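Long-range contacts in flagellar basal body rod modification protein (Helicobacter pylori 26695, PDB 4ZZF), which is probably required for flagellar hook formation, perhaps acting as a scaffolding protein, and is represented here by a fragment that includes its Ig-like domain: residues I9-V14 and E139-D144; A17-N22 and E81-G86; N22-F27 and N70-G75; S28-E33 and I108-V113. One frame throughout, in Å; residues are numbered along the deposited sequence.

Interaction 1: I9-V14 and E139-D144; sequences IAETDV and EFYQPD
Ile9 and Tyr141 make the close-packed part of this contact. Ile9 CB sits over one face of the Tyr141 ring, 4.0 Å from the centroid and 27° off its normal, while Ile9 CG1 turns to Pro143 CA. Tyr141 CG lies between its own backbone N and carbonyl carbon (chi1 50°), which brings the ring across Ile9 and sends the hydroxyl on to Glu11. Tyr141 OH donates to Glu11 OE2 over 2.6 Å, meeting the anti lone pair, with the carboxylate nearly coplanar with the ring. The backbones of strands 9-12 and 139-141 run antiparallel, and Ile9 N to Tyr141 O (2.7 Å) and Glu11 N to Glu139 O (2.9 Å) hold the register. Ala10 CB rests 3.5 Å from Phe140 CE2 on the other face of the sheet.

Toward Glu139 the grip slackens: Glu139 N reaches Glu11 O only weakly, at 3.3 Å, and Glu139 OE1 merely passes Glu11 CG at 4.0 Å. The Glu139 carboxylate instead meets Lys146 of its own chain and Ser115 of the second subunit, into which the sheet continues. Glu11 also forms salt bridges with Arg107 and Arg110, so its carboxylate, bonded by a hydroxyl and two guanidinium groups, probably stays ionised.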
# COMPACT_ATOMS: atom_id res chain seq x y z
N ILE A 9 -3.25 4.64 10.68
CA ILE A 9 -3.24 5.33 11.96
C ILE A 9 -1.86 5.15 12.52
O ILE A 9 -1.31 4.04 12.51
CB ILE A 9 -4.30 4.79 12.95
CG1 ILE A 9 -5.68 4.77 12.30
CG2 ILE A 9 -4.29 5.61 14.26
CD1 ILE A 9 -6.33 6.12 12.23
N ALA A 10 -1.27 6.25 12.98
CA ALA A 10 0.03 6.21 13.64
C ALA A 10 -0.12 6.56 15.11
O ALA A 10 -0.89 7.46 15.46
CB ALA A 10 1.00 7.16 12.96
N GLU A 11 0.55 5.81 15.96
CA GLU A 11 0.75 6.17 17.36
C GLU A 11 2.17 6.74 17.45
O GLU A 11 3.11 6.09 17.01
CB GLU A 11 0.59 4.95 18.29
CG GLU A 11 -0.74 4.20 18.20
CD GLU A 11 -1.85 4.88 18.98
OE1 GLU A 11 -1.55 5.70 19.88
OE2 GLU A 11 -3.03 4.62 18.68
N THR A 12 2.36 7.94 17.99
CA THR A 12 3.72 8.47 18.15
C THR A 12 4.08 8.65 19.62
O THR A 12 3.21 8.59 20.49
CB THR A 12 3.91 9.81 17.44
OG1 THR A 12 3.36 10.86 18.24
CG2 THR A 12 3.29 9.81 16.07
N ASP A 13 5.36 8.86 19.91
CA ASP A 13 5.78 9.07 21.30
C ASP A 13 5.62 10.54 21.75
O ASP A 13 6.10 10.92 22.80
CB ASP A 13 7.24 8.62 21.52
CG ASP A 13 8.25 9.34 20.62
OD1 ASP A 13 7.97 10.47 20.17
OD2 ASP A 13 9.33 8.79 20.37
N VAL A 14 4.95 11.35 20.94
CA VAL A 14 4.58 12.71 21.35
C VAL A 14 3.21 12.69 22.01
O VAL A 14 2.21 12.51 21.33
CB VAL A 14 4.55 13.67 20.15
CG1 VAL A 14 4.00 15.03 20.57
CG2 VAL A 14 5.93 13.78 19.52
N GLU A 139 3.96 2.91 16.44
CA GLU A 139 3.06 1.87 15.95
C GLU A 139 2.21 2.36 14.78
O GLU A 139 1.81 3.52 14.77
CB GLU A 139 2.14 1.37 17.07
CG GLU A 139 1.44 0.10 16.69
CD GLU A 139 0.50 -0.44 17.74
OE1 GLU A 139 0.15 0.29 18.70
OE2 GLU A 139 0.11 -1.62 17.60
N PHE A 140 1.93 1.48 13.81
CA PHE A 140 0.96 1.77 12.75
C PHE A 140 -0.06 0.66 12.59
O PHE A 140 0.27 -0.52 12.72
CB PHE A 140 1.63 1.98 11.39
CG PHE A 140 2.60 3.12 11.33
CD1 PHE A 140 3.93 2.95 11.72
CD2 PHE A 140 2.20 4.36 10.85
CE1 PHE A 140 4.83 4.00 11.64
CE2 PHE A 140 3.09 5.41 10.77
CZ PHE A 140 4.40 5.24 11.15
N TYR A 141 -1.30 1.04 12.27
CA TYR A 141 -2.35 0.08 11.95
C TYR A 141 -3.41 0.73 11.05
O TYR A 141 -3.40 1.95 10.84
CB TYR A 141 -2.99 -0.49 13.23
CG TYR A 141 -3.42 0.54 14.24
CD1 TYR A 141 -4.70 1.10 14.20
CD2 TYR A 141 -2.57 0.95 15.25
CE1 TYR A 141 -5.11 2.06 15.13
CE2 TYR A 141 -2.97 1.90 16.20
CZ TYR A 141 -4.23 2.45 16.13
OH TYR A 141 -4.62 3.39 17.06
N GLN A 142 -4.30 -0.08 10.49
CA GLN A 142 -5.33 0.42 9.60
C GLN A 142 -6.52 0.98 10.39
O GLN A 142 -6.88 0.44 11.44
CB GLN A 142 -5.77 -0.69 8.63
CG GLN A 142 -5.02 -0.63 7.29
CD GLN A 142 -4.96 -1.97 6.55
OE1 GLN A 142 -5.55 -2.97 6.98
NE2 GLN A 142 -4.24 -1.99 5.42
N PRO A 143 -7.10 2.09 9.90
CA PRO A 143 -8.27 2.77 10.49
C PRO A 143 -9.43 1.83 10.60
O PRO A 143 -9.43 0.87 9.83
CB PRO A 143 -8.61 3.86 9.47
CG PRO A 143 -7.41 4.03 8.67
CD PRO A 143 -6.69 2.72 8.64
N ASP A 144 -10.37 2.10 11.51
CA ASP A 144 -11.63 1.35 11.61
C ASP A 144 -11.39 0.07 12.46
O ASP A 144 -12.28 -0.36 13.21
CB ASP A 144 -12.18 1.07 10.18
CG ASP A 144 -13.33 0.08 10.12
OD1 ASP A 144 -13.64 -0.60 11.11
OD2 ASP A 144 -13.92 -0.02 9.01

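Interaction 2: A17-N22 and E81-G86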
# COMPACT_ATOMS: atom_id res chain seq x y z
N ALA A 17 1.77 18.67 24.99
CA ALA A 17 1.99 19.95 24.33
C ALA A 17 2.59 20.95 25.31
O ALA A 17 2.42 20.82 26.53
CB ALA A 17 0.70 20.49 23.75
N ASN A 18 3.28 21.96 24.80
CA ASN A 18 3.91 22.94 25.68
C ASN A 18 3.05 24.16 25.96
O ASN A 18 2.57 24.81 25.03
CB ASN A 18 5.24 23.40 25.11
CG ASN A 18 5.90 24.46 25.97
OD1 ASN A 18 5.82 25.65 25.67
ND2 ASN A 18 6.52 24.03 27.06
N PHE A 19 2.85 24.45 27.24
CA PHE A 19 2.21 25.70 27.64
C PHE A 19 3.27 26.66 28.15
O PHE A 19 4.02 26.32 29.07
CB PHE A 19 1.16 25.45 28.72
CG PHE A 19 0.51 26.70 29.24
CD1 PHE A 19 -0.11 27.58 28.37
CD2 PHE A 19 0.50 26.98 30.59
CE1 PHE A 19 -0.72 28.73 28.85
CE2 PHE A 19 -0.10 28.11 31.07
CZ PHE A 19 -0.71 28.99 30.20
N ASP A 20 3.34 27.86 27.56
CA ASP A 20 4.43 28.79 27.88
C ASP A 20 4.19 29.56 29.18
O ASP A 20 5.12 30.13 29.75
CB ASP A 20 4.68 29.78 26.72
CG ASP A 20 3.48 30.68 26.42
OD1 ASP A 20 2.72 31.04 27.35
OD2 ASP A 20 3.31 31.05 25.23
N GLY A 21 2.93 29.60 29.64
CA GLY A 21 2.60 30.32 30.85
C GLY A 21 1.58 31.43 30.67
O GLY A 21 0.87 31.80 31.62
N ASN A 22 1.48 31.97 29.46
CA ASN A 22 0.48 33.01 29.21
C ASN A 22 -0.38 32.77 27.97
O ASN A 22 -1.61 32.90 28.02
CB ASN A 22 1.16 34.38 29.11
CG ASN A 22 0.16 35.52 28.96
OD1 ASN A 22 -0.73 35.70 29.81
ND2 ASN A 22 0.29 36.29 27.89
N GLU A 81 -7.30 29.62 37.39
CA GLU A 81 -5.93 30.08 37.67
C GLU A 81 -4.95 29.59 36.59
O GLU A 81 -4.94 28.41 36.27
CB GLU A 81 -5.48 29.55 39.02
CG GLU A 81 -6.62 29.26 39.98
CD GLU A 81 -6.15 28.88 41.38
OE1 GLU A 81 -5.03 28.32 41.49
OE2 GLU A 81 -6.89 29.13 42.36
N LYS A 82 -4.11 30.48 36.05
CA LYS A 82 -3.13 30.04 35.05
C LYS A 82 -2.05 29.18 35.68
O LYS A 82 -1.39 29.59 36.63
CB LYS A 82 -2.52 31.24 34.32
CG LYS A 82 -3.50 31.91 33.35
CD LYS A 82 -2.80 32.46 32.12
CE LYS A 82 -3.83 32.97 31.11
NZ LYS A 82 -3.21 33.48 29.85
N VAL A 83 -1.88 27.98 35.12
CA VAL A 83 -1.00 26.95 35.67
C VAL A 83 0.47 27.17 35.29
O VAL A 83 0.77 27.93 34.37
CB VAL A 83 -1.44 25.57 35.18
CG1 VAL A 83 -2.89 25.31 35.60
CG2 VAL A 83 -1.28 25.50 33.66
N PRO A 84 1.40 26.50 36.01
CA PRO A 84 2.82 26.66 35.67
C PRO A 84 3.15 26.27 34.23
O PRO A 84 2.51 25.37 33.67
CB PRO A 84 3.54 25.73 36.67
CG PRO A 84 2.48 24.90 37.29
CD PRO A 84 1.22 25.70 37.24
N LYS A 85 4.11 26.96 33.63
CA LYS A 85 4.52 26.66 32.27
C LYS A 85 5.10 25.25 32.24
O LYS A 85 5.58 24.75 33.26
CB LYS A 85 5.54 27.68 31.75
CG LYS A 85 6.92 27.60 32.38
CD LYS A 85 7.83 28.75 31.90
CE LYS A 85 8.68 28.35 30.69
NZ LYS A 85 9.67 29.41 30.28
N GLY A 86 5.03 24.61 31.08
CA GLY A 86 5.61 23.29 30.93
C GLY A 86 4.85 22.42 29.96
O GLY A 86 4.00 22.90 29.20
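Phe19 holds CG opposite its backbone N (chi1 177°), and this points the edge of its ring at the 81-86 loop. There Val83 CG2 lies 3.8 Å from Phe19 CD2. Val83 O lies in the plane of the same ring edge, 3.4 Å from Phe19 CE2, so a backbone carbonyl and a methyl together bound that edge. Over one face of the ring stands Gly21 N of the same segment, 3.5 Å above the plane and over the centre.

Lys82 passes the same ring edge with its CD and goes on to Asn22. Its chain bends at chi2 (-146°) and then runs straight, carrying CD past Gly21 O and bringing NZ to Asn22. The bond from Lys82 NZ to Asn22 O measures 2.5 Å, so short that its exact length is doubtful; that from Lys82 NZ to Asn22 OD1 is weak at 3.3 Å. The backbone that presents Asn22 is itself fixed, because Asp20 OD1 accepts from Asn22 N at 2.6 Å and so closes an Asx turn. Lys85 CB lies 3.2 Å from Asp20 O.

At the other end Phe19 and Gly86 form an antiparallel hydrogen-bonded pair, Phe19 N to Gly86 O and Gly86 N to Phe19 O both at 2.8 Å. Beyond the segments, Trp73 and Tyr88 add to the surroundings of the Phe19 ring. The arrangement is that of an end of the Ig-like domain, where an Asx turn leads out of strand 16-19 just as the facing loop enters strand 86-94.

Interaction 3: N22-F27 and N70-G75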
# COMPACT_ATOMS: atom_id res chain seq x y z
N ASN A 22 1.48 31.97 29.46
CA ASN A 22 0.48 33.01 29.21
C ASN A 22 -0.38 32.77 27.97
O ASN A 22 -1.61 32.90 28.02
CB ASN A 22 1.16 34.38 29.11
CG ASN A 22 0.16 35.52 28.96
OD1 ASN A 22 -0.73 35.70 29.81
ND2 ASN A 22 0.29 36.29 27.89
N ASN A 23 0.25 32.42 26.85
CA ASN A 23 -0.46 32.28 25.59
C ASN A 23 -1.31 31.00 25.50
O ASN A 23 -0.91 29.94 25.98
CB ASN A 23 0.53 32.32 24.43
CG ASN A 23 1.30 33.63 24.37
OD1 ASN A 23 0.88 34.63 24.96
ND2 ASN A 23 2.42 33.62 23.66
N LYS A 24 -2.47 31.14 24.87
CA LYS A 24 -3.37 30.03 24.58
C LYS A 24 -2.63 28.87 23.93
O LYS A 24 -1.58 29.05 23.31
CB LYS A 24 -4.51 30.49 23.66
CG LYS A 24 -4.23 30.14 22.18
CD LYS A 24 -5.39 30.40 21.24
CE LYS A 24 -6.08 31.73 21.49
NZ LYS A 24 -7.05 32.04 20.39
N LEU A 25 -3.19 27.69 24.06
CA LEU A 25 -2.61 26.54 23.40
C LEU A 25 -3.60 25.95 22.41
O LEU A 25 -4.66 25.48 22.80
CB LEU A 25 -2.18 25.50 24.42
CG LEU A 25 -1.60 24.26 23.76
CD1 LEU A 25 -0.28 24.60 23.07
CD2 LEU A 25 -1.42 23.19 24.80
N SER A 26 -3.27 26.00 21.13
CA SER A 26 -4.03 25.28 20.13
C SER A 26 -3.52 23.86 20.10
O SER A 26 -2.31 23.64 20.19
CB SER A 26 -3.89 25.93 18.75
OG SER A 26 -4.60 27.15 18.69
N PHE A 27 -4.43 22.90 19.99
CA PHE A 27 -4.04 21.50 19.85
C PHE A 27 -5.14 20.72 19.12
O PHE A 27 -6.28 21.15 19.02
CB PHE A 27 -3.74 20.87 21.21
CG PHE A 27 -4.96 20.67 22.07
CD1 PHE A 27 -5.40 21.67 22.92
CD2 PHE A 27 -5.68 19.48 22.02
CE1 PHE A 27 -6.53 21.49 23.70
CE2 PHE A 27 -6.80 19.29 22.80
CZ PHE A 27 -7.23 20.29 23.64
N ASN A 70 -9.87 20.62 16.15
CA ASN A 70 -8.96 21.57 16.80
C ASN A 70 -9.58 22.19 18.04
O ASN A 70 -10.75 22.56 18.05
CB ASN A 70 -8.53 22.67 15.84
CG ASN A 70 -7.93 22.11 14.58
OD1 ASN A 70 -6.92 21.41 14.61
ND2 ASN A 70 -8.56 22.40 13.45
N PHE A 71 -8.78 22.28 19.09
CA PHE A 71 -9.25 22.82 20.35
C PHE A 71 -8.30 23.90 20.83
O PHE A 71 -7.20 24.05 20.30
CB PHE A 71 -9.34 21.72 21.41
CG PHE A 71 -10.25 20.57 21.03
CD1 PHE A 71 -11.60 20.61 21.33
CD2 PHE A 71 -9.74 19.45 20.39
CE1 PHE A 71 -12.43 19.56 21.01
CE2 PHE A 71 -10.56 18.39 20.06
CZ PHE A 71 -11.91 18.44 20.36
N GLU A 72 -8.75 24.67 21.82
CA GLU A 72 -7.88 25.65 22.46
C GLU A 72 -8.01 25.49 23.96
O GLU A 72 -9.07 25.13 24.48
CB GLU A 72 -8.22 27.08 22.03
CG GLU A 72 -7.81 27.39 20.59
CD GLU A 72 -8.20 28.80 20.13
OE1 GLU A 72 -9.08 29.43 20.75
OE2 GLU A 72 -7.60 29.27 19.13
N TRP A 73 -6.91 25.73 24.66
CA TRP A 73 -6.89 25.74 26.10
C TRP A 73 -6.24 27.04 26.57
O TRP A 73 -5.15 27.38 26.10
CB TRP A 73 -6.11 24.54 26.62
CG TRP A 73 -5.89 24.53 28.09
CD1 TRP A 73 -6.79 24.87 29.05
CD2 TRP A 73 -4.68 24.17 28.76
NE1 TRP A 73 -6.22 24.72 30.29
CE2 TRP A 73 -4.93 24.29 30.14
CE3 TRP A 73 -3.43 23.75 28.33
CZ2 TRP A 73 -3.95 24.02 31.09
CZ3 TRP A 73 -2.47 23.46 29.28
CH2 TRP A 73 -2.74 23.60 30.64
N ASP A 74 -6.90 27.77 27.48
CA ASP A 74 -6.41 29.08 27.91
C ASP A 74 -5.29 28.97 28.93
O ASP A 74 -4.72 29.97 29.34
CB ASP A 74 -7.54 29.95 28.48
CG ASP A 74 -8.26 29.30 29.66
OD1 ASP A 74 -7.70 28.39 30.30
OD2 ASP A 74 -9.41 29.70 29.95
N GLY A 75 -4.97 27.74 29.33
CA GLY A 75 -3.90 27.51 30.27
C GLY A 75 -4.32 27.65 31.72
O GLY A 75 -3.46 27.74 32.60
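Phe27 and Phe71 face each other as an antiparallel hydrogen-bonded pair, and the Phe27 side chain carries much of the apolar contact. From CB its ring is set between the backbone N and the carbonyl carbon (chi1 70°), a turn that swings it over the neighbouring strand; CB itself packs on Ile108. Of the ring atoms, CD1 passes Phe71 O, CE1 reaches Phe71 CB and, at the ring edge, Trp73 CB at 4.2 Å, CE2 comes to Phe71 CD2 at 3.8 Å, and CZ at the tip meets Phe71 CB at 3.4 Å. Phe71 CB therefore lies over the face of the Phe27 ring, a CH-pi contact. The two rings are near parallel, at 24°, but strongly offset, with centroids 5.5 Å apart, so that little of one ring lies over the other.

On the same face Leu25 CD2 touches the edge of the Trp73 indole, whose NE1 bonds Thr76 O. The opposite, exposed face is polar. Lys24, bent at chi3, brings NZ to Glu72 OE2 in a 3.1 Å salt bridge, approaching from above the carboxylate plane (46° out of it).

Four backbone bonds join the strands, among them Phe71 N to Phe27 O at 2.7 Å. With Phe27, Phe71 and Trp73 packed on Ile44 and Ile46 of strand 43-47, this strand pair has the inward-facing aromatic and apolar side chains of one layer in an Ig-like beta sandwich.

Interaction 4: S28-E33 and I108-V113; sequences SLFFDE and IGRGEV
Asp32 and Arg110 are joined by a salt bridge in which the guanidinium group comes end-on, one nitrogen to each oxygen: Arg110 NH1 to Asp32 OD1 at 3.0 Å and Arg110 NH2 to Asp32 OD2 at 2.9 Å. Both oxygens are met on their syn sides and lie close to the guanidinium plane, with the two flat groups 29° apart. With NH1 also bonded to Thr106 OG1, NH2 to Tyr141 OH and NE to Glu11, the group is held against rotation.

Ring contacts centre on Phe30. Gly111 CA lies over one face, 3.9 Å from the centroid in a CH-pi contact that the lack of a side chain makes possible, and Glu112 N stands 3.6 Å above the ring centre. The chain turns a corner at Gly111, so a strand of the Ig-like domain packs against the bend between strands 104-107 and 115-119.

Apolar contact comes from Leu29 CD2, 3.9 Å from Ile108 CG1, the side chains crossing near a right angle, and from Glu112 CB beside Phe30 CE1.

Two waters bridge the backbones. One donates to Ser28 O and accepts from Gly109 N; the other accepts from Phe30 N (2.6 Å) and donates to Arg110 O (2.7 Å).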
# COMPACT_ATOMS: atom_id res chain seq x y z
N SER A 28 -4.77 19.55 18.63
CA SER A 28 -5.66 18.73 17.82
C SER A 28 -5.75 17.29 18.37
O SER A 28 -4.77 16.72 18.87
CB SER A 28 -5.17 18.76 16.37
OG SER A 28 -5.48 17.57 15.68
N LEU A 29 -6.96 16.73 18.32
CA LEU A 29 -7.22 15.36 18.73
C LEU A 29 -7.90 14.59 17.61
O LEU A 29 -8.78 15.13 16.91
CB LEU A 29 -8.10 15.32 19.98
CG LEU A 29 -7.44 15.78 21.27
CD1 LEU A 29 -8.45 15.72 22.42
CD2 LEU A 29 -6.26 14.91 21.56
N PHE A 30 -7.53 13.33 17.44
CA PHE A 30 -8.13 12.54 16.38
C PHE A 30 -9.18 11.59 16.94
O PHE A 30 -8.87 10.77 17.82
CB PHE A 30 -7.05 11.76 15.63
CG PHE A 30 -7.59 10.90 14.51
CD1 PHE A 30 -7.76 11.43 13.25
CD2 PHE A 30 -7.90 9.56 14.73
CE1 PHE A 30 -8.25 10.63 12.22
CE2 PHE A 30 -8.39 8.77 13.71
CZ PHE A 30 -8.56 9.31 12.45
N PHE A 31 -10.41 11.69 16.43
CA PHE A 31 -11.49 10.80 16.85
C PHE A 31 -11.79 9.76 15.77
O PHE A 31 -12.25 10.09 14.67
CB PHE A 31 -12.74 11.61 17.24
CG PHE A 31 -12.51 12.48 18.44
CD1 PHE A 31 -11.93 13.75 18.30
CD2 PHE A 31 -12.82 12.02 19.72
CE1 PHE A 31 -11.69 14.55 19.41
CE2 PHE A 31 -12.58 12.82 20.83
CZ PHE A 31 -12.01 14.09 20.68
N ASP A 32 -11.51 8.50 16.09
CA ASP A 32 -11.66 7.37 15.17
C ASP A 32 -13.10 7.11 14.75
O ASP A 32 -13.35 6.55 13.69
CB ASP A 32 -11.07 6.12 15.83
CG ASP A 32 -9.67 6.36 16.36
OD1 ASP A 32 -9.52 7.06 17.39
OD2 ASP A 32 -8.71 5.89 15.72
N GLU A 33 -14.03 7.52 15.61
CA GLU A 33 -15.47 7.39 15.39
C GLU A 33 -16.11 8.74 15.64
O GLU A 33 -15.57 9.52 16.44
CB GLU A 33 -16.10 6.39 16.36
CG GLU A 33 -15.84 4.95 16.11
CD GLU A 33 -16.59 4.09 17.11
OE1 GLU A 33 -17.47 4.64 17.82
OE2 GLU A 33 -16.29 2.87 17.20
N ILE A 108 -3.33 13.44 22.10
CA ILE A 108 -2.41 14.12 21.21
C ILE A 108 -1.33 13.16 20.69
O ILE A 108 -0.81 12.33 21.44
CB ILE A 108 -1.74 15.30 21.94
CG1 ILE A 108 -2.71 16.47 22.02
CG2 ILE A 108 -0.46 15.75 21.24
CD1 ILE A 108 -2.03 17.76 22.45
N GLY A 109 -0.99 13.26 19.41
CA GLY A 109 0.13 12.49 18.89
C GLY A 109 -0.24 11.12 18.33
O GLY A 109 0.60 10.23 18.24
N ARG A 110 -1.50 10.95 17.96
CA ARG A 110 -1.93 9.77 17.23
C ARG A 110 -3.02 10.17 16.25
O ARG A 110 -3.70 11.16 16.44
CB ARG A 110 -2.44 8.67 18.18
CG ARG A 110 -3.73 9.06 18.94
CD ARG A 110 -4.35 7.86 19.66
NE ARG A 110 -4.80 6.82 18.74
CZ ARG A 110 -5.99 6.83 18.15
NH1 ARG A 110 -6.84 7.82 18.37
NH2 ARG A 110 -6.34 5.86 17.32
N GLY A 111 -3.18 9.39 15.19
CA GLY A 111 -4.24 9.67 14.24
C GLY A 111 -3.86 9.26 12.85
O GLY A 111 -2.76 8.73 12.60
N GLU A 112 -4.77 9.51 11.92
CA GLU A 112 -4.53 9.15 10.54
C GLU A 112 -3.36 9.94 9.98
O GLU A 112 -3.24 11.15 10.20
CB GLU A 112 -5.77 9.38 9.69
CG GLU A 112 -5.60 8.85 8.28
CD GLU A 112 -6.88 8.94 7.46
OE1 GLU A 112 -7.64 9.91 7.64
OE2 GLU A 112 -7.11 8.02 6.65
N VAL A 113 -2.49 9.26 9.25
CA VAL A 113 -1.44 9.95 8.53
C VAL A 113 -1.98 10.48 7.22
O VAL A 113 -2.31 9.72 6.33
CB VAL A 113 -0.25 9.04 8.26
CG1 VAL A 113 0.83 9.82 7.50
CG2 VAL A 113 0.27 8.47 9.57
O HOH W 1 -3.02 14.80 17.55
O HOH W 2 -5.04 12.86 18.10

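Overall arrangement
Interactions 1 and 4, with centres 9 Å apart, meet through a salt bridge from Glu11 OE2 to Arg110 NE (2.8 Å), a probable hydrogen bond from Thr12 OG1 to Gly109 O (2.8 Å), and packing of Ile9 on Phe30. Arg110 thus links Glu11 with Asp32, just beyond strand 25-31. Interactions 2 and 3, centres 10 Å apart, share Asn22 and touch through Val83 N and Gly75 O and through Phe19 on Gly75. Strand 25-31 runs on from interaction 3 into interaction 4, about 17 Å between centres, with Phe71 packed on Leu29. Interactions 1 and 2 lie on opposite sides of the chain's centre, about 28 Å between centres; in sequence, interaction 1 encloses the others.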